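Local coordinates for Non-catalytic protein 1 (Piromyces equi, PDB 1WCU) that probably binds plant cell-wall polysaccharides as a family 29 carbohydrate-binding module, a non-catalytic beta-sheet domain, at residues Thr72-Gly80 with Glu88-Arg96. Residues are numbered along the deposited sequence; the frame is centred on the assembly and turned at random. Where two conformers were deposited one is given.
Sequences TEGLVKVQG and EAFNVGSFR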
loop_
_atom_site.group_PDB
_atom_site.type_symbol
_atom_site.label_atom_id
_atom_site.label_comp_id
_atom_site.label_asym_id
_atom_site.label_seq_id
_atom_site.Cartn_x
_atom_site.Cartn_y
_atom_site.Cartn_z
ATOM N N THR A 72 7.841 -7.881 11.498
ATOM C CA THR A 72 8.088 -8.732 10.348
ATOM C C THR A 72 8.612 -7.871 9.170
ATOM O O THR A 72 9.207 -6.819 9.381
ATOM C CB THR A 72 6.850 -9.618 10.021
ATOM O OG1 THR A 72 7.200 -10.609 9.044
ATOM C CG2 THR A 72 5.641 -8.804 9.530
ATOM N N GLU A 73 8.446 -8.358 7.948
ATOM C CA GLU A 73 8.967 -7.706 6.754
ATOM C C GLU A 73 8.156 -8.195 5.577
ATOM O O GLU A 73 7.385 -9.154 5.697
ATOM C CB GLU A 73 10.446 -8.027 6.560
ATOM C CG GLU A 73 10.764 -9.514 6.413
ATOM C CD GLU A 73 12.253 -9.794 6.351
ATOM O OE1 GLU A 73 13.007 -9.235 7.183
ATOM O OE2 GLU A 73 12.680 -10.570 5.472
ATOM N N GLY A 74 8.352 -7.583 4.419
ATOM C CA GLY A 74 7.602 -8.026 3.264
ATOM C C GLY A 74 7.695 -7.153 2.044
ATOM O O GLY A 74 8.659 -6.431 1.864
ATOM N N LEU A 75 6.681 -7.266 1.182
ATOM C CA LEU A 75 6.683 -6.664 -0.140
ATOM C C LEU A 75 5.518 -5.717 -0.337
ATOM O O LEU A 75 4.441 -5.892 0.241
ATOM C CB LEU A 75 6.604 -7.758 -1.202
ATOM C CG LEU A 75 7.840 -8.674 -1.281
ATOM C CD1 LEU A 75 7.672 -9.819 -2.238
ATOM C CD2 LEU A 75 9.070 -7.901 -1.666
ATOM N N VAL A 76 5.760 -4.679 -1.127
ATOM C CA VAL A 76 4.720 -3.791 -1.656
ATOM C C VAL A 76 4.660 -3.999 -3.174
ATOM O O VAL A 76 5.686 -4.067 -3.860
ATOM C CB VAL A 76 4.996 -2.326 -1.283
ATOM C CG1 VAL A 76 3.898 -1.408 -1.793
ATOM C CG2 VAL A 76 5.109 -2.193 0.232
ATOM N N LYS A 77 3.441 -4.157 -3.681
ATOM C CA LYS A 77 3.221 -4.481 -5.082
ATOM C C LYS A 77 2.044 -3.671 -5.613
ATOM O O LYS A 77 1.295 -3.069 -4.849
ATOM C CB LYS A 77 2.891 -5.966 -5.247
ATOM C CG LYS A 77 3.859 -6.945 -4.590
ATOM C CD LYS A 77 3.374 -8.358 -4.763
ATOM C CE LYS A 77 4.278 -9.421 -4.161
ATOM N NZ LYS A 77 3.977 -10.695 -4.834
ATOM N N VAL A 78 1.862 -3.710 -6.924
ATOM C CA VAL A 78 0.631 -3.247 -7.565
ATOM C C VAL A 78 -0.012 -4.397 -8.347
ATOM O O VAL A 78 0.675 -5.326 -8.773
ATOM C CB VAL A 78 0.856 -2.005 -8.498
ATOM C CG1 VAL A 78 1.387 -0.834 -7.687
ATOM C CG2 VAL A 78 1.766 -2.326 -9.648
ATOM N N GLN A 79 -1.336 -4.354 -8.476
ATOM C CA GLN A 79 -2.052 -5.264 -9.354
ATOM C C GLN A 79 -3.208 -4.505 -10.023
ATOM O O GLN A 79 -3.309 -3.280 -9.917
ATOM C CB GLN A 79 -2.526 -6.537 -8.616
ATOM C CG GLN A 79 -3.641 -6.266 -7.620
ATOM C CD GLN A 79 -4.230 -7.482 -6.937
ATOM O OE1 GLN A 79 -4.567 -7.416 -5.757
ATOM N NE2 GLN A 79 -4.434 -8.573 -7.685
ATOM N N GLY A 80 -4.058 -5.206 -10.760
ATOM C CA GLY A 80 -5.071 -4.546 -11.579
ATOM C C GLY A 80 -4.419 -3.654 -12.622
ATOM O O GLY A 80 -4.907 -2.554 -12.911
ATOM N N GLU A 88 -2.378 -10.665 -11.649
ATOM C CA GLU A 88 -0.919 -10.591 -11.731
ATOM C C GLU A 88 -0.414 -9.379 -10.953
ATOM O O GLU A 88 -0.918 -8.268 -11.107
ATOM C CB GLU A 88 -0.415 -10.593 -13.195
ATOM C CG GLU A 88 1.106 -10.760 -13.288
ATOM C CD GLU A 88 1.616 -11.189 -14.641
ATOM O OE1 GLU A 88 0.803 -11.318 -15.578
ATOM O OE2 GLU A 88 2.850 -11.416 -14.739
ATOM N N ALA A 89 0.566 -9.611 -10.080
ATOM C CA ALA A 89 1.107 -8.556 -9.227
ATOM C C ALA A 89 2.561 -8.248 -9.582
ATOM O O ALA A 89 3.317 -9.123 -10.070
ATOM C CB ALA A 89 0.995 -8.933 -7.769
ATOM N N PHE A 90 2.944 -6.993 -9.376
ATOM C CA PHE A 90 4.267 -6.496 -9.736
ATOM C C PHE A 90 4.914 -5.827 -8.544
ATOM O O PHE A 90 4.346 -4.891 -7.981
ATOM C CB PHE A 90 4.150 -5.518 -10.916
ATOM C CG PHE A 90 3.484 -6.127 -12.108
ATOM C CD1 PHE A 90 2.106 -6.162 -12.214
ATOM C CD2 PHE A 90 4.239 -6.733 -13.100
ATOM C CE1 PHE A 90 1.491 -6.774 -13.294
ATOM C CE2 PHE A 90 3.612 -7.344 -14.180
ATOM C CZ PHE A 90 2.250 -7.347 -14.263
ATOM N N ASN A 91 6.106 -6.290 -8.174
ATOM C CA ASN A 91 6.775 -5.786 -6.996
ATOM C C ASN A 91 7.279 -4.374 -7.255
ATOM O O ASN A 91 7.902 -4.125 -8.292
ATOM C CB ASN A 91 7.972 -6.668 -6.580
ATOM C CG ASN A 91 7.604 -7.717 -5.491
ATOM O OD1 ASN A 91 7.771 -8.946 -5.663
ATOM N ND2 ASN A 91 7.171 -7.217 -4.335
ATOM N N VAL A 92 7.039 -3.472 -6.307
ATOM C CA VAL A 92 7.567 -2.109 -6.364
ATOM C C VAL A 92 8.519 -1.777 -5.221
ATOM O O VAL A 92 9.237 -0.778 -5.284
ATOM C CB VAL A 92 6.455 -1.026 -6.458
ATOM C CG1 VAL A 92 5.630 -1.228 -7.718
ATOM C CG2 VAL A 92 5.583 -0.979 -5.215
ATOM N N GLY A 93 8.558 -2.606 -4.182
ATOM C CA GLY A 93 9.480 -2.347 -3.079
ATOM C C GLY A 93 9.322 -3.325 -1.950
ATOM O O GLY A 93 8.526 -4.254 -2.060
ATOM N N SER A 94 10.119 -3.140 -0.895
ATOM C CA SER A 94 10.057 -3.991 0.288
ATOM C C SER A 94 10.004 -3.131 1.528
ATOM O O SER A 94 10.461 -1.986 1.499
ATOM C CB SER A 94 11.265 -4.907 0.362
ATOM O OG SER A 94 12.448 -4.162 0.478
ATOM N N PHE A 95 9.432 -3.673 2.600
ATOM C CA PHE A 95 9.514 -3.034 3.911
ATOM C C PHE A 95 10.219 -4.005 4.840
ATOM O O PHE A 95 10.267 -5.205 4.567
ATOM C CB PHE A 95 8.136 -2.609 4.470
ATOM C CG PHE A 95 7.185 -3.741 4.674
ATOM C CD1 PHE A 95 6.384 -4.179 3.627
ATOM C CD2 PHE A 95 7.096 -4.393 5.889
ATOM C CE1 PHE A 95 5.526 -5.220 3.794
ATOM C CE2 PHE A 95 6.228 -5.449 6.061
ATOM C CZ PHE A 95 5.432 -5.862 5.012
ATOM N N ARG A 96 10.733 -3.466 5.940
ATOM C CA ARG A 96 11.521 -4.260 6.898
ATOM C C ARG A 96 11.065 -3.959 8.327
ATOM O O ARG A 96 10.168 -3.152 8.537
ATOM C CB ARG A 96 13.020 -4.039 6.685
ATOM C CG ARG A 96 13.459 -2.595 6.538
ATOM C CD ARG A 96 13.398 -1.817 7.837
ATOM N NE ARG A 96 13.961 -0.465 7.666
ATOM C CZ ARG A 96 14.230 0.353 8.679
ATOM N NH1 ARG A 96 14.024 -0.034 9.930
ATOM N NH2 ARG A 96 14.742 1.563 8.450
HETATM O O HOH W 1 5.071 -10.384 -7.991
#
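G74, V76 and V78 pair with F95, G93 and F90 as the antiparallel arms of a beta hairpin, strands 74-79 and 90-95, whose axes approach to 4.4 Å. The ladder is interrupted once. The register slips by one residue at a classic beta bulge, where V92 and G93 sit together opposite V76, and V76 O takes two donors, V92 N at 2.9 Å and G93 N at 3.2 Å, the second bond more bent (143° at the hydrogen). V76 N returns a nearly straight bond to G93 O.

F95 dominates the buried face. With chi1 at 61°, it swings its ring back over the backbone of G74: G74 CA lies 3.8 Å from the ring centroid, a CH-pi contact over the face. V76 CG2 meets the rim of the same ring at CD1, 4.1 Å away. The bulge brings V92 in beside the valines, its CG2 3.8 Å from V76 CG1, while V78 CG2 rests near F90 CB. V68 of strand 62-70 and F106 of strand 101-109 close over this layer from the facing sheet.

On the other face, in the conformer described, the N91 amide lies against the aliphatic carbons of L75 and K77. K77 runs extended past it; a water weakly accepts from K77 NZ and donates to A89 O.

The hairpin thus presents two chemistries: an apolar side packed largely into the beta-sandwich through F95, V76 and V78, where glycine at 74 lets the F95 ring lie against the backbone, and a more polar side, where amide, lysine and water meet at the surface.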